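Local coordinates for protein putative drug/sodium antiporter (Escherichia coli, PDB 4Z3N) that probably works as a MATE-family antiporter of the cell membrane, with a role in transporting the genotoxin colibactin, at residues R107-I118 with W250-S258; G191-M202 with V213-M224. All coordinates share one frame; numbering follows the deposited sequence.

Interaction 1: residues R107-I118 with W250-S258; sequences RAQRILSVGIII and WKIYREFLS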
loop_
_atom_site.group_PDB
_atom_site.type_symbol
_atom_site.label_atom_id
_atom_site.label_comp_id
_atom_site.label_asym_id
_atom_site.label_seq_id
_atom_site.Cartn_x
_atom_site.Cartn_y
_atom_site.Cartn_z
ATOM N N ARG A 107 -17.035 9.310 -20.100
ATOM C CA ARG A 107 -16.967 9.159 -18.661
ATOM C C ARG A 107 -15.539 9.435 -18.176
ATOM O O ARG A 107 -15.336 9.860 -17.043
ATOM C CB ARG A 107 -17.425 7.754 -18.249
ATOM C CG ARG A 107 -18.928 7.654 -18.009
ATOM C CD ARG A 107 -19.375 6.210 -17.869
ATOM N NE ARG A 107 -18.641 5.503 -16.828
ATOM C CZ ARG A 107 -19.097 5.292 -15.598
ATOM N NH1 ARG A 107 -20.298 5.744 -15.247
ATOM N NH2 ARG A 107 -18.345 4.632 -14.724
ATOM N N ALA A 108 -14.561 9.211 -19.051
ATOM C CA ALA A 108 -13.153 9.367 -18.695
ATOM C C ALA A 108 -12.806 10.779 -18.216
ATOM O O ALA A 108 -12.167 10.937 -17.175
ATOM C CB ALA A 108 -12.270 8.986 -19.868
ATOM N N GLN A 109 -13.213 11.802 -18.959
ATOM C CA GLN A 109 -12.940 13.163 -18.529
ATOM C C GLN A 109 -13.802 13.513 -17.312
ATOM O O GLN A 109 -13.374 14.272 -16.439
ATOM C CB GLN A 109 -13.173 14.167 -19.659
ATOM C CG GLN A 109 -12.228 15.370 -19.577
ATOM C CD GLN A 109 -12.919 16.693 -19.859
ATOM O OE1 GLN A 109 -13.908 16.746 -20.596
ATOM N NE2 GLN A 109 -12.401 17.772 -19.264
ATOM N N ARG A 110 -15.009 12.953 -17.259
ATOM C CA ARG A 110 -15.844 13.026 -16.063
ATOM C C ARG A 110 -15.090 12.533 -14.824
ATOM O O ARG A 110 -15.119 13.161 -13.756
ATOM C CB ARG A 110 -17.105 12.173 -16.225
ATOM C CG ARG A 110 -18.238 12.740 -17.048
ATOM C CD ARG A 110 -19.433 11.791 -16.902
ATOM N NE ARG A 110 -20.531 12.051 -17.837
ATOM C CZ ARG A 110 -21.473 11.160 -18.158
ATOM N NH1 ARG A 110 -21.449 9.938 -17.630
ATOM N NH2 ARG A 110 -22.439 11.487 -19.014
ATOM N N ILE A 111 -14.439 11.384 -14.985
ATOM C CA ILE A 111 -13.867 10.644 -13.878
ATOM C C ILE A 111 -12.749 11.446 -13.242
ATOM O O ILE A 111 -12.642 11.489 -12.019
ATOM C CB ILE A 111 -13.364 9.248 -14.346
ATOM C CG1 ILE A 111 -14.534 8.267 -14.382
ATOM C CG2 ILE A 111 -12.296 8.695 -13.421
ATOM C CD1 ILE A 111 -14.286 7.016 -15.222
ATOM N N LEU A 112 -11.930 12.090 -14.071
ATOM C CA LEU A 112 -10.833 12.911 -13.567
ATOM C C LEU A 112 -11.446 14.027 -12.728
ATOM O O LEU A 112 -11.025 14.294 -11.593
ATOM C CB LEU A 112 -9.988 13.468 -14.715
ATOM C CG LEU A 112 -9.081 14.664 -14.428
ATOM C CD1 LEU A 112 -8.178 14.383 -13.260
ATOM C CD2 LEU A 112 -8.246 14.987 -15.646
ATOM N N SER A 113 -12.477 14.648 -13.288
ATOM C CA SER A 113 -13.204 15.694 -12.592
ATOM C C SER A 113 -13.658 15.233 -11.212
ATOM O O SER A 113 -13.263 15.816 -10.201
ATOM C CB SER A 113 -14.392 16.147 -13.429
ATOM O OG SER A 113 -13.918 16.773 -14.598
ATOM N N VAL A 114 -14.505 14.204 -11.191
ATOM C CA VAL A 114 -14.986 13.599 -9.958
ATOM C C VAL A 114 -13.832 13.106 -9.087
ATOM O O VAL A 114 -13.913 13.153 -7.860
ATOM C CB VAL A 114 -15.949 12.436 -10.257
ATOM C CG1 VAL A 114 -16.000 11.449 -9.097
ATOM C CG2 VAL A 114 -17.328 12.970 -10.561
ATOM N N GLY A 115 -12.750 12.668 -9.719
ATOM C CA GLY A 115 -11.545 12.292 -8.997
ATOM C C GLY A 115 -10.936 13.459 -8.230
ATOM O O GLY A 115 -10.597 13.353 -7.058
ATOM N N ILE A 116 -10.815 14.592 -8.906
ATOM C CA ILE A 116 -10.262 15.792 -8.299
ATOM C C ILE A 116 -11.159 16.333 -7.178
ATOM O O ILE A 116 -10.660 16.697 -6.098
ATOM C CB ILE A 116 -10.021 16.871 -9.378
ATOM C CG1 ILE A 116 -8.799 16.484 -10.212
ATOM C CG2 ILE A 116 -9.799 18.248 -8.755
ATOM C CD1 ILE A 116 -8.651 17.271 -11.487
ATOM N N ILE A 117 -12.469 16.372 -7.427
ATOM C CA ILE A 117 -13.439 16.894 -6.457
ATOM C C ILE A 117 -13.455 16.066 -5.170
ATOM O O ILE A 117 -13.528 16.604 -4.059
ATOM C CB ILE A 117 -14.866 16.929 -7.051
ATOM C CG1 ILE A 117 -14.982 18.043 -8.095
ATOM C CG2 ILE A 117 -15.923 17.112 -5.957
ATOM C CD1 ILE A 117 -16.353 18.169 -8.706
ATOM N N ILE A 118 -13.389 14.752 -5.335
ATOM C CA ILE A 118 -13.353 13.837 -4.207
ATOM C C ILE A 118 -12.089 14.073 -3.379
ATOM O O ILE A 118 -12.118 14.102 -2.146
ATOM C CB ILE A 118 -13.436 12.369 -4.699
ATOM C CG1 ILE A 118 -14.893 12.011 -5.013
ATOM C CG2 ILE A 118 -12.876 11.407 -3.664
ATOM C CD1 ILE A 118 -15.062 10.772 -5.887
ATOM N N TRP A 250 -24.915 11.212 -8.753
ATOM C CA TRP A 250 -24.303 10.570 -7.592
ATOM C C TRP A 250 -23.877 9.133 -7.896
ATOM O O TRP A 250 -23.103 8.546 -7.136
ATOM C CB TRP A 250 -25.259 10.601 -6.389
ATOM C CG TRP A 250 -24.763 9.870 -5.143
ATOM C CD1 TRP A 250 -25.226 8.673 -4.657
ATOM C CD2 TRP A 250 -23.724 10.289 -4.233
ATOM N NE1 TRP A 250 -24.545 8.325 -3.510
ATOM C CE2 TRP A 250 -23.622 9.292 -3.231
ATOM C CE3 TRP A 250 -22.880 11.402 -4.174
ATOM C CZ2 TRP A 250 -22.701 9.383 -2.179
ATOM C CZ3 TRP A 250 -21.963 11.485 -3.127
ATOM C CH2 TRP A 250 -21.884 10.480 -2.144
ATOM N N LYS A 251 -24.354 8.565 -9.003
ATOM C CA LYS A 251 -23.987 7.187 -9.322
ATOM C C LYS A 251 -22.470 7.096 -9.468
ATOM O O LYS A 251 -21.839 6.140 -9.006
ATOM C CB LYS A 251 -24.685 6.684 -10.597
ATOM C CG LYS A 251 -24.062 7.165 -11.914
ATOM C CD LYS A 251 -24.352 6.205 -13.069
ATOM C CE LYS A 251 -24.436 6.929 -14.424
ATOM N NZ LYS A 251 -23.137 7.525 -14.842
ATOM N N ILE A 252 -21.885 8.108 -10.094
ATOM C CA ILE A 252 -20.471 8.058 -10.427
ATOM C C ILE A 252 -19.571 8.435 -9.235
ATOM O O ILE A 252 -18.439 7.972 -9.150
ATOM C CB ILE A 252 -20.163 8.962 -11.627
ATOM C CG1 ILE A 252 -18.797 8.612 -12.203
ATOM C CG2 ILE A 252 -20.277 10.438 -11.235
ATOM C CD1 ILE A 252 -18.447 9.406 -13.409
ATOM N N TYR A 253 -20.069 9.279 -8.335
ATOM C CA TYR A 253 -19.418 9.487 -7.048
ATOM C C TYR A 253 -19.470 8.197 -6.248
ATOM O O TYR A 253 -18.515 7.841 -5.560
ATOM C CB TYR A 253 -20.075 10.633 -6.262
ATOM C CG TYR A 253 -19.661 11.984 -6.787
ATOM C CD1 TYR A 253 -18.499 12.593 -6.335
ATOM C CD2 TYR A 253 -20.403 12.632 -7.770
ATOM C CE1 TYR A 253 -18.094 13.817 -6.831
ATOM C CE2 TYR A 253 -20.007 13.856 -8.277
ATOM C CZ TYR A 253 -18.849 14.446 -7.801
ATOM O OH TYR A 253 -18.440 15.668 -8.288
ATOM N N ARG A 254 -20.591 7.496 -6.353
ATOM C CA ARG A 254 -20.790 6.242 -5.649
ATOM C C ARG A 254 -19.820 5.154 -6.138
ATOM O O ARG A 254 -19.178 4.476 -5.337
ATOM C CB ARG A 254 -22.245 5.794 -5.815
ATOM C CG ARG A 254 -22.606 4.469 -5.163
ATOM C CD ARG A 254 -24.103 4.376 -5.075
ATOM N NE ARG A 254 -24.601 3.044 -4.760
ATOM C CZ ARG A 254 -25.891 2.714 -4.808
ATOM N NH1 ARG A 254 -26.791 3.625 -5.162
ATOM N NH2 ARG A 254 -26.287 1.478 -4.507
ATOM N N GLU A 255 -19.713 4.998 -7.452
ATOM C CA GLU A 255 -18.835 3.996 -8.019
ATOM C C GLU A 255 -17.373 4.253 -7.628
ATOM O O GLU A 255 -16.626 3.321 -7.305
ATOM C CB GLU A 255 -18.988 3.969 -9.540
ATOM C CG GLU A 255 -18.064 2.990 -10.251
ATOM C CD GLU A 255 -18.250 1.544 -9.787
ATOM O OE1 GLU A 255 -19.255 0.918 -10.203
ATOM O OE2 GLU A 255 -17.387 1.037 -9.021
ATOM N N PHE A 256 -16.979 5.523 -7.651
ATOM C CA PHE A 256 -15.625 5.933 -7.319
ATOM C C PHE A 256 -15.389 5.774 -5.810
ATOM O O PHE A 256 -14.323 5.316 -5.375
ATOM C CB PHE A 256 -15.398 7.382 -7.755
ATOM C CG PHE A 256 -13.963 7.836 -7.692
ATOM C CD1 PHE A 256 -13.265 7.852 -6.487
ATOM C CD2 PHE A 256 -13.320 8.284 -8.837
ATOM C CE1 PHE A 256 -11.940 8.271 -6.429
ATOM C CE2 PHE A 256 -11.998 8.707 -8.791
ATOM C CZ PHE A 256 -11.302 8.696 -7.580
ATOM N N LEU A 257 -16.388 6.160 -5.016
ATOM C CA LEU A 257 -16.248 6.195 -3.560
ATOM C C LEU A 257 -16.252 4.807 -2.950
ATOM O O LEU A 257 -15.549 4.551 -1.969
ATOM C CB LEU A 257 -17.367 7.032 -2.928
ATOM C CG LEU A 257 -17.063 8.529 -2.794
ATOM C CD1 LEU A 257 -18.174 9.252 -2.061
ATOM C CD2 LEU A 257 -15.739 8.734 -2.094
ATOM N N SER A 258 -17.046 3.909 -3.524
ATOM C CA SER A 258 -17.155 2.562 -2.988
ATOM C C SER A 258 -15.829 1.773 -3.151
ATOM O O SER A 258 -15.356 1.170 -2.193
ATOM C CB SER A 258 -18.325 1.836 -3.649
ATOM O OG SER A 258 -18.126 1.763 -5.047
#

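Interaction 2: residues G191-M202 with V213-M224; sequences GALVNIMLDPIM and VALASFLAQLSM. With OLC ((2R)-2,3-dihydroxypropyl (9Z)-octadec-9-enoate), chain E; OLC ((2R)-2,3-dihydroxypropyl (9Z)-octadec-9-enoate), chain G.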
loop_
_atom_site.group_PDB
_atom_site.type_symbol
_atom_site.label_atom_id
_atom_site.label_comp_id
_atom_site.label_asym_id
_atom_site.label_seq_id
_atom_site.Cartn_x
_atom_site.Cartn_y
_atom_site.Cartn_z
ATOM N N GLY A 191 11.345 12.958 -8.342
ATOM C CA GLY A 191 11.076 13.251 -6.947
ATOM C C GLY A 191 12.239 12.890 -6.042
ATOM O O GLY A 191 12.546 13.612 -5.097
ATOM N N ALA A 192 12.885 11.767 -6.339
ATOM C CA ALA A 192 13.972 11.254 -5.515
ATOM C C ALA A 192 15.255 12.058 -5.694
ATOM O O ALA A 192 16.014 12.222 -4.743
ATOM C CB ALA A 192 14.221 9.786 -5.827
ATOM N N LEU A 193 15.490 12.553 -6.912
ATOM C CA LEU A 193 16.655 13.401 -7.203
ATOM C C LEU A 193 16.538 14.741 -6.499
ATOM O O LEU A 193 17.469 15.188 -5.827
ATOM C CB LEU A 193 16.814 13.623 -8.709
ATOM C CG LEU A 193 17.369 12.429 -9.480
ATOM C CD1 LEU A 193 17.390 12.695 -10.974
ATOM C CD2 LEU A 193 18.765 12.105 -8.976
ATOM N N VAL A 194 15.379 15.369 -6.665
ATOM C CA VAL A 194 15.035 16.597 -5.965
ATOM C C VAL A 194 15.274 16.519 -4.439
ATOM O O VAL A 194 15.877 17.409 -3.844
ATOM C CB VAL A 194 13.568 16.963 -6.256
ATOM C CG1 VAL A 194 13.092 18.106 -5.373
ATOM C CG2 VAL A 194 13.429 17.316 -7.711
ATOM N N ASN A 195 14.824 15.449 -3.807
ATOM C CA ASN A 195 15.042 15.313 -2.386
ATOM C C ASN A 195 16.531 15.148 -2.074
ATOM O O ASN A 195 17.010 15.556 -1.011
ATOM C CB ASN A 195 14.233 14.136 -1.842
ATOM C CG ASN A 195 14.503 13.876 -0.381
ATOM O OD1 ASN A 195 15.112 12.870 -0.024
ATOM N ND2 ASN A 195 14.065 14.788 0.472
ATOM N N ILE A 196 17.259 14.553 -3.012
ATOM C CA ILE A 196 18.685 14.290 -2.825
ATOM C C ILE A 196 19.480 15.584 -2.809
ATOM O O ILE A 196 20.386 15.762 -1.991
ATOM C CB ILE A 196 19.252 13.377 -3.929
ATOM C CG1 ILE A 196 18.879 11.923 -3.645
ATOM C CG2 ILE A 196 20.769 13.522 -4.002
ATOM C CD1 ILE A 196 18.873 11.039 -4.888
ATOM N N MET A 197 19.119 16.482 -3.719
ATOM C CA MET A 197 19.780 17.765 -3.851
ATOM C C MET A 197 19.321 18.794 -2.814
ATOM O O MET A 197 20.120 19.601 -2.346
ATOM C CB MET A 197 19.557 18.299 -5.260
ATOM C CG MET A 197 20.276 17.484 -6.315
ATOM S SD MET A 197 19.783 17.854 -8.021
ATOM C CE MET A 197 20.472 16.423 -8.868
ATOM N N LEU A 198 18.042 18.759 -2.450
ATOM C CA LEU A 198 17.470 19.789 -1.590
ATOM C C LEU A 198 17.823 19.599 -0.126
ATOM O O LEU A 198 18.088 20.574 0.575
ATOM C CB LEU A 198 15.952 19.841 -1.740
ATOM C CG LEU A 198 15.389 20.450 -3.023
ATOM C CD1 LEU A 198 13.863 20.461 -2.964
ATOM C CD2 LEU A 198 15.945 21.850 -3.250
ATOM N N ASP A 199 17.803 18.352 0.338
ATOM C CA ASP A 199 18.170 18.032 1.719
ATOM C C ASP A 199 19.440 18.745 2.142
ATOM O O ASP A 199 19.489 19.336 3.221
ATOM C CB ASP A 199 18.367 16.527 1.905
ATOM C CG ASP A 199 17.127 15.835 2.410
ATOM O OD1 ASP A 199 16.125 16.537 2.678
ATOM O OD2 ASP A 199 17.151 14.588 2.541
ATOM N N PRO A 200 20.488 18.679 1.301
ATOM C CA PRO A 200 21.717 19.392 1.662
ATOM C C PRO A 200 21.496 20.911 1.728
ATOM O O PRO A 200 21.906 21.556 2.695
ATOM C CB PRO A 200 22.692 19.021 0.535
ATOM C CG PRO A 200 22.068 17.861 -0.176
ATOM C CD PRO A 200 20.604 17.984 0.005
ATOM N N ILE A 201 20.822 21.461 0.720
ATOM C CA ILE A 201 20.613 22.904 0.630
ATOM C C ILE A 201 19.800 23.488 1.795
ATOM O O ILE A 201 19.959 24.657 2.149
ATOM C CB ILE A 201 19.908 23.273 -0.681
ATOM C CG1 ILE A 201 20.664 22.717 -1.882
ATOM C CG2 ILE A 201 19.770 24.771 -0.819
ATOM C CD1 ILE A 201 19.903 22.912 -3.173
ATOM N N MET A 202 18.918 22.690 2.382
ATOM C CA MET A 202 18.098 23.182 3.482
ATOM C C MET A 202 18.882 23.197 4.764
ATOM O O MET A 202 18.569 23.953 5.671
ATOM C CB MET A 202 16.843 22.331 3.663
ATOM C CG MET A 202 15.987 22.225 2.424
ATOM S SD MET A 202 15.245 23.801 1.981
ATOM C CE MET A 202 14.729 23.448 0.287
ATOM N N VAL A 213 14.791 19.033 5.929
ATOM C CA VAL A 213 14.747 17.727 5.253
ATOM C C VAL A 213 13.283 17.327 5.001
ATOM O O VAL A 213 12.943 16.836 3.916
ATOM C CB VAL A 213 15.475 16.589 6.044
ATOM C CG1 VAL A 213 16.962 16.870 6.164
ATOM C CG2 VAL A 213 14.856 16.391 7.399
ATOM N N ALA A 214 12.430 17.554 6.002
ATOM C CA ALA A 214 10.993 17.418 5.822
ATOM C C ALA A 214 10.490 18.246 4.618
ATOM O O ALA A 214 9.799 17.716 3.747
ATOM C CB ALA A 214 10.274 17.818 7.076
ATOM N N LEU A 215 10.842 19.528 4.565
ATOM C CA LEU A 215 10.412 20.396 3.467
ATOM C C LEU A 215 11.011 19.975 2.117
ATOM O O LEU A 215 10.392 20.165 1.059
ATOM C CB LEU A 215 10.775 21.864 3.748
ATOM C CG LEU A 215 10.521 22.783 2.546
ATOM C CD1 LEU A 215 9.011 22.918 2.275
ATOM C CD2 LEU A 215 11.202 24.151 2.697
ATOM N N ALA A 216 12.216 19.409 2.147
ATOM C CA ALA A 216 12.824 18.902 0.914
ATOM C C ALA A 216 11.999 17.728 0.369
ATOM O O ALA A 216 11.729 17.648 -0.831
ATOM C CB ALA A 216 14.268 18.486 1.153
ATOM N N SER A 217 11.610 16.825 1.268
ATOM C CA SER A 217 10.745 15.705 0.930
ATOM C C SER A 217 9.446 16.216 0.307
ATOM O O SER A 217 8.962 15.679 -0.681
ATOM C CB SER A 217 10.444 14.854 2.171
ATOM O OG SER A 217 11.503 13.947 2.475
ATOM N N PHE A 218 8.895 17.276 0.879
ATOM C CA PHE A 218 7.659 17.827 0.381
ATOM C C PHE A 218 7.801 18.535 -0.996
ATOM O O PHE A 218 6.882 18.482 -1.825
ATOM C CB PHE A 218 7.077 18.776 1.433
ATOM C CG PHE A 218 5.747 19.352 1.053
ATOM C CD1 PHE A 218 4.692 18.523 0.708
ATOM C CD2 PHE A 218 5.551 20.716 1.034
ATOM C CE1 PHE A 218 3.471 19.048 0.351
ATOM C CE2 PHE A 218 4.327 21.244 0.678
ATOM C CZ PHE A 218 3.283 20.410 0.340
ATOM N N LEU A 219 8.928 19.196 -1.249
ATOM C CA LEU A 219 9.109 19.876 -2.535
ATOM C C LEU A 219 9.400 18.823 -3.590
ATOM O O LEU A 219 9.138 19.017 -4.783
ATOM C CB LEU A 219 10.235 20.924 -2.474
ATOM C CG LEU A 219 10.015 22.141 -1.553
ATOM C CD1 LEU A 219 11.286 22.957 -1.402
ATOM C CD2 LEU A 219 8.881 23.027 -2.047
ATOM N N ALA A 220 9.948 17.701 -3.129
ATOM C CA ALA A 220 10.069 16.498 -3.941
ATOM C C ALA A 220 8.692 16.029 -4.415
ATOM O O ALA A 220 8.505 15.728 -5.584
ATOM C CB ALA A 220 10.772 15.389 -3.152
ATOM N N GLN A 221 7.725 15.979 -3.508
ATOM C CA GLN A 221 6.408 15.485 -3.860
ATOM C C GLN A 221 5.690 16.448 -4.805
ATOM O O GLN A 221 4.986 16.017 -5.730
ATOM C CB GLN A 221 5.574 15.227 -2.600
ATOM C CG GLN A 221 5.806 13.838 -1.977
ATOM C CD GLN A 221 5.650 13.826 -0.442
ATOM O OE1 GLN A 221 6.051 12.869 0.218
ATOM N NE2 GLN A 221 5.068 14.888 0.123
ATOM N N LEU A 222 5.871 17.746 -4.591
ATOM C CA LEU A 222 5.250 18.726 -5.474
ATOM C C LEU A 222 5.853 18.680 -6.880
ATOM O O LEU A 222 5.124 18.739 -7.860
ATOM C CB LEU A 222 5.367 20.130 -4.892
ATOM C CG LEU A 222 4.355 20.458 -3.793
ATOM C CD1 LEU A 222 4.550 21.881 -3.311
ATOM C CD2 LEU A 222 2.933 20.232 -4.285
ATOM N N SER A 223 7.172 18.561 -6.985
ATOM C CA SER A 223 7.794 18.454 -8.303
ATOM C C SER A 223 7.259 17.240 -9.054
ATOM O O SER A 223 7.091 17.286 -10.276
ATOM C CB SER A 223 9.324 18.396 -8.205
ATOM O OG SER A 223 9.759 17.713 -7.049
ATOM N N MET A 224 6.973 16.164 -8.330
ATOM C CA MET A 224 6.245 15.053 -8.929
ATOM C C MET A 224 4.885 15.520 -9.456
ATOM O O MET A 224 4.529 15.267 -10.606
ATOM C CB MET A 224 6.039 13.936 -7.920
ATOM C CG MET A 224 7.304 13.218 -7.496
ATOM S SD MET A 224 6.846 11.774 -6.520
ATOM C CE MET A 224 5.426 11.162 -7.463
HETATM C C9 OLC E . 6.584 11.515 3.362
HETATM C C8 OLC E . 7.660 11.595 2.289
HETATM C C7 OLC E . 7.703 10.313 1.476
HETATM C C6 OLC E . 8.113 10.607 0.049
HETATM C C5 OLC E . 7.169 9.892 -0.904
HETATM C C4 OLC E . 6.695 10.809 -2.014
HETATM C C18 OLC G . 6.360 18.005 6.592
HETATM C C17 OLC G . 6.744 19.139 5.646
HETATM C C16 OLC G . 5.934 20.387 5.931
HETATM C C15 OLC G . 6.036 21.383 4.797
HETATM C C13 OLC G . 5.672 23.903 4.977
HETATM C C14 OLC G . 5.028 22.517 4.958
#

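Interaction 1: residues R107-I118 with W250-S258
V114 and I118 meet the aromatic rings of Y253 and F256 where two predicted transmembrane helices of the MATE fold, 107-132 and 250-284, cross near their N-terminal ends. The two short segments cross at -68° and come no closer than 10.4 Å between axes, so the gap is spanned by side chains, and F256 reaches the opposite backbone at G115. CG2 of V114 stands over one face of the Y253 ring, 3.8 Å from its centroid and 25° off the normal, which meets the geometry of a CH-pi contact. At the edge of that ring lie I118 CG1 and I117 CG2. I118 sends its CD1 over a face of F256, 3.9 Å from the centroid, in a second CH-pi contact. F256 is a knob in the hole formed by I111, V114, G115 and I118. Its chi1 of -169°, which carries CG away from the backbone N, projects the ring to the other helix, and CE2 comes 3.6 Å from G115 CA.

I252 extends the apolar patch: its CG2 is 3.9 Å from V114 CG2, while its CD1 packs 4.2 Å from I111 CG1 and lies over a face of the R107 guanidinium. At the edge of that group, in its plane, K251 NZ is 3.4 Å from R107 NH1, a pair of like-charged donors with no bond between them. In the second shell, M92 and L95 of helix 75-101 back I111 and F256. E255 turns to that same helix, its OE2 forming a salt bridge with R98, while its OE1 stays 5.9 Å from R107 NH2.

Interaction 2: residues G191-M202 with V213-M224
A216 is a knob in a hole formed by N195, L198, D199 and M202, within the hairpin of helices 181-204 and 209-232. The segments run antiparallel at 150°, with axes only 8.0 Å apart, and small residues permit this closeness: the CA atoms of G191 and A220 are 4.5 Å apart. G191 has no side chain, and M224 lays its CG 3.8 Å from the glycine CA.

On one flank, L198 and L219 meet at about a right angle, L198 CD1 being 3.7 Å from L219 CB. M202, bent at chi2 (-67°), crosses L215 at about a right angle too and passes obliquely by L219, with its CE 3.9 Å from L219 CD1. V194 continues this side with CG1 against A220 CA.

The other flank is polar. The carboxylate of D199 crosses V213 obliquely, with OD1 against the V213 and A216 carbons. N195 turns its ND2 to 3.4 Å from S217 OG, but the angle is too poor for a hydrogen bond. Helix 28-56 closes over this side: the D53 carboxylate lies close to that of D199, like charges side by side, D53 also touches S217, and W56 touches D199. P200, whose N makes no bond to the preceding turn, kinks the helix just after D199.

With no hydrogen bond between the segments, the pairing rests on van der Waals fit, apolar on one side and polar on the other, leaving N195, D199 and S217 gathered beside D53. Such a cluster is consistent with the cation or proton site proposed in related MATE transporters.

Followed from the N terminus, the chain first lays down segment 107-118, half of interaction 1, and reaches its partner, 250-258, only after 131 intervening residues. Within that long loop lie both halves of interaction 2, on helices 181-204 and 209-232, whose segments are separated by 10 residues. The two closures therefore nest and do not cross. Helix 209-232 is followed by helix 250-284, with residues 235-248 between them not modelled. Interaction 2 ties sequence neighbours into a hairpin, whereas interaction 1 joins helices far apart in sequence. Their centres lie 31 Å apart and their nearest atoms about 13 Å, without touching. Helix 162-177 touches side chains of both 107-118 and 213-224.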